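Local coordinates for uncharacterized protein PF1083 (PDB 3NRN) that binds adenosine monophosphate and is probably a flavin-dependent oxidoreductase of the amine oxidase family, its substrate unknown, at residues H55-G60 against W178-I184. Sequence-based numbering, arbitrary orientation.
Sequences HMIPHG and WGGPGLI
A short antiparallel strand pair joins Met56 and Ile57 to Gly182 and Leu183. Ile57 and Gly182 form the hydrogen-bonded pair. Ile57 N donates to Gly182 O at 2.9 Å, and Gly182 N returns a bond to Ile57 O. That carbonyl also accepts Gly60 N, which closes the type I turn from Ile57 to Gly60. Two bonds therefore grip Ile57 O, and the turn is tied directly to the strand pair. Ile184 N donates to His55 O at 3.0 Å. Met56 and Leu183 are the non-hydrogen-bonded pair. With CG anti to the backbone N (chi1 -179°), the selenomethionine Met56 lies alongside Pro181, and its CG and SE both meet Pro181 CB. Ile57, on the face away from Met56, meets Ile184. Their side chains run roughly perpendicular to each other, Ile57 CG1 lying 3.8 Å from Ile184 CD1.

Strand 182-184 is the middle strand of a small three-stranded sheet, with strand 78-80 beyond it. It follows helix 165-178, which ends at Trp178. Gly179 leaves the helix with positive phi, and Gly179 O accepts a hydrogen bond from His59 ND1 at 3.0 Å. The bond is fairly straight (163°), and the oxygen lies close to the ring plane. Over one face of His59 comes the six-membered ring of Trp178, edge first, in a T-shaped stack. Trp178 CE3 is 3.6 Å from His59 CD2, and the planes stand at 70°. Trp178 NE1 bonds elsewhere, to Trp411 O. A leucine in place of His59 would probably leave Gly179 O without this donor and the CE3 edge of Trp178 without this ring face. Backbone His59 N is held separately, by Asp390 of helix 388-402.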
ATOM      1  N   HIS A  55      -3.611  -9.061  -0.321  1.00 26.00           N
ATOM      2  CA  HIS A  55      -4.438  -9.445  -1.471  1.00 27.80           C
ATOM      3  C   HIS A  55      -5.670  -8.564  -1.521  1.00 24.86           C
ATOM      4  O   HIS A  55      -6.743  -8.989  -1.956  1.00 26.67           O
ATOM      5  CB  HIS A  55      -4.853 -10.911  -1.326  1.00 31.25           C
ATOM      6  CG  HIS A  55      -3.702 -11.865  -1.383  1.00 33.07           C
ATOM      7  ND1 HIS A  55      -3.654 -13.025  -0.639  1.00 32.32           N
ATOM      8  CD2 HIS A  55      -2.549 -11.826  -2.092  1.00 19.65           C
ATOM      9  CE1 HIS A  55      -2.521 -13.656  -0.885  1.00 20.36           C
ATOM     10  NE2 HIS A  55      -1.833 -12.950  -1.763  1.00 28.01           N
HETATM   11  N   MSE A  56      -5.494  -7.325  -1.077  1.00 25.93           N
HETATM   12  CA  MSE A  56      -6.581  -6.362  -0.986  1.00 24.17           C
HETATM   13  C   MSE A  56      -6.121  -4.963  -1.403  1.00 27.62           C
HETATM   14  O   MSE A  56      -4.946  -4.621  -1.285  1.00 27.47           O
HETATM   15  CB  MSE A  56      -7.072  -6.353   0.471  1.00 25.16           C
HETATM   16  CG  MSE A  56      -8.234  -5.428   0.829  1.00 30.30           C
HETATM   17 SE   MSE A  56      -8.716  -5.628   2.599  1.00 25.47          SE
HETATM   18  CE  MSE A  56      -7.190  -5.251   3.386  1.00 25.21           C
ATOM     19  N   ILE A  57      -7.057  -4.167  -1.898  1.00 22.40           N
ATOM     20  CA  ILE A  57      -6.781  -2.801  -2.310  1.00 22.17           C
ATOM     21  C   ILE A  57      -7.610  -1.940  -1.354  1.00 25.11           C
ATOM     22  O   ILE A  57      -8.788  -2.203  -1.155  1.00 25.09           O
ATOM     23  CB  ILE A  57      -7.203  -2.591  -3.786  1.00 22.89           C
ATOM     24  CG1 ILE A  57      -6.383  -3.533  -4.678  1.00 15.57           C
ATOM     25  CG2 ILE A  57      -7.014  -1.133  -4.200  1.00 22.02           C
ATOM     26  CD1 ILE A  57      -6.780  -3.524  -6.150  1.00 27.29           C
ATOM     27  N   PRO A  58      -7.000  -0.906  -0.744  1.00 24.61           N
ATOM     28  CA  PRO A  58      -7.699  -0.027   0.203  1.00 24.77           C
ATOM     29  C   PRO A  58      -9.067   0.515  -0.219  1.00 24.67           C
ATOM     30  O   PRO A  58      -9.986   0.604   0.600  1.00 21.05           O
ATOM     31  CB  PRO A  58      -6.683   1.088   0.457  1.00 21.24           C
ATOM     32  CG  PRO A  58      -5.368   0.385   0.290  1.00 21.86           C
ATOM     33  CD  PRO A  58      -5.619  -0.445  -0.955  1.00 19.01           C
ATOM     34  N   HIS A  59      -9.213   0.880  -1.485  1.00 22.18           N
ATOM     35  CA  HIS A  59     -10.487   1.418  -1.949  1.00 20.70           C
ATOM     36  C   HIS A  59     -11.127   0.539  -3.014  1.00 18.59           C
ATOM     37  O   HIS A  59     -11.948   0.999  -3.804  1.00 22.54           O
ATOM     38  CB  HIS A  59     -10.281   2.848  -2.464  1.00 23.44           C
ATOM     39  CG  HIS A  59      -9.785   3.791  -1.411  1.00 26.27           C
ATOM     40  ND1 HIS A  59     -10.571   4.206  -0.358  1.00 19.13           N
ATOM     41  CD2 HIS A  59      -8.565   4.349  -1.214  1.00 16.55           C
ATOM     42  CE1 HIS A  59      -9.856   4.977   0.444  1.00 22.21           C
ATOM     43  NE2 HIS A  59      -8.636   5.077  -0.053  1.00 18.85           N
ATOM     44  N   GLY A  60     -10.734  -0.731  -3.029  1.00 22.41           N
ATOM     45  CA  GLY A  60     -11.285  -1.684  -3.976  1.00 22.52           C
ATOM     46  C   GLY A  60     -11.309  -1.306  -5.447  1.00 24.75           C
ATOM     47  O   GLY A  60     -10.297  -0.919  -6.040  1.00 19.25           O
ATOM     48  N   TRP A 178     -13.965   7.174  -2.572  1.00 23.14           N
ATOM     49  CA  TRP A 178     -13.777   5.855  -3.161  1.00 25.39           C
ATOM     50  C   TRP A 178     -14.283   4.668  -2.372  1.00 26.78           C
ATOM     51  O   TRP A 178     -14.146   3.529  -2.817  1.00 24.52           O
ATOM     52  CB  TRP A 178     -12.299   5.652  -3.493  1.00 19.50           C
ATOM     53  CG  TRP A 178     -11.727   6.791  -4.272  1.00 14.49           C
ATOM     54  CD1 TRP A 178     -12.293   7.414  -5.356  1.00 22.64           C
ATOM     55  CD2 TRP A 178     -10.460   7.412  -4.071  1.00 18.22           C
ATOM     56  NE1 TRP A 178     -11.446   8.383  -5.843  1.00 20.31           N
ATOM     57  CE2 TRP A 178     -10.313   8.402  -5.071  1.00 22.61           C
ATOM     58  CE3 TRP A 178      -9.424   7.229  -3.139  1.00 23.72           C
ATOM     59  CZ2 TRP A 178      -9.173   9.205  -5.166  1.00 20.24           C
ATOM     60  CZ3 TRP A 178      -8.289   8.033  -3.235  1.00 19.12           C
ATOM     61  CH2 TRP A 178      -8.175   9.007  -4.241  1.00 21.61           C
ATOM     62  N   GLY A 179     -14.853   4.923  -1.197  1.00 23.56           N
ATOM     63  CA  GLY A 179     -15.399   3.840  -0.402  1.00 21.39           C
ATOM     64  C   GLY A 179     -14.425   2.925   0.310  1.00 26.14           C
ATOM     65  O   GLY A 179     -13.299   3.317   0.618  1.00 28.85           O
ATOM     66  N   GLY A 180     -14.882   1.699   0.570  1.00 19.98           N
ATOM     67  CA  GLY A 180     -14.086   0.706   1.267  1.00 20.62           C
ATOM     68  C   GLY A 180     -13.188  -0.129   0.376  1.00 24.10           C
ATOM     69  O   GLY A 180     -13.138   0.089  -0.832  1.00 16.51           O
ATOM     70  N   PRO A 181     -12.490  -1.124   0.952  1.00 22.29           N
ATOM     71  CA  PRO A 181     -11.567  -2.025   0.261  1.00 29.71           C
ATOM     72  C   PRO A 181     -12.209  -3.096  -0.600  1.00 28.16           C
ATOM     73  O   PRO A 181     -13.427  -3.257  -0.628  1.00 34.37           O
ATOM     74  CB  PRO A 181     -10.777  -2.634   1.409  1.00 29.26           C
ATOM     75  CG  PRO A 181     -11.856  -2.842   2.422  1.00 31.12           C
ATOM     76  CD  PRO A 181     -12.636  -1.526   2.363  1.00 25.98           C
ATOM     77  N   GLY A 182     -11.352  -3.841  -1.291  1.00 28.95           N
ATOM     78  CA  GLY A 182     -11.804  -4.914  -2.150  1.00 28.40           C
ATOM     79  C   GLY A 182     -10.718  -5.960  -2.262  1.00 32.73           C
ATOM     80  O   GLY A 182      -9.529  -5.633  -2.218  1.00 28.72           O
ATOM     81  N   LEU A 183     -11.131  -7.217  -2.393  1.00 31.96           N
ATOM     82  CA  LEU A 183     -10.213  -8.340  -2.521  1.00 26.09           C
ATOM     83  C   LEU A 183      -9.893  -8.588  -3.992  1.00 26.68           C
ATOM     84  O   LEU A 183     -10.678  -8.244  -4.876  1.00 26.52           O
ATOM     85  CB  LEU A 183     -10.833  -9.598  -1.912  1.00 27.51           C
ATOM     86  CG  LEU A 183     -11.106  -9.599  -0.404  1.00 30.27           C
ATOM     87  CD1 LEU A 183     -11.710 -10.943   0.004  1.00 23.57           C
ATOM     88  CD2 LEU A 183      -9.812  -9.361   0.352  1.00 21.03           C
ATOM     89  N   ILE A 184      -8.739  -9.201  -4.240  1.00 25.02           N
ATOM     90  CA  ILE A 184      -8.279  -9.486  -5.589  1.00 27.62           C
ATOM     91  C   ILE A 184      -8.270 -10.984  -5.892  1.00 25.97           C
ATOM     92  O   ILE A 184      -7.556 -11.747  -5.242  1.00 21.32           O
ATOM     93  CB  ILE A 184      -6.838  -8.980  -5.792  1.00 28.41           C
ATOM     94  CG1 ILE A 184      -6.684  -7.569  -5.217  1.00 22.35           C
ATOM     95  CG2 ILE A 184      -6.493  -9.003  -7.268  1.00 20.20           C
ATOM     96  CD1 ILE A 184      -5.262  -7.095  -5.183  1.00 26.30           C
TER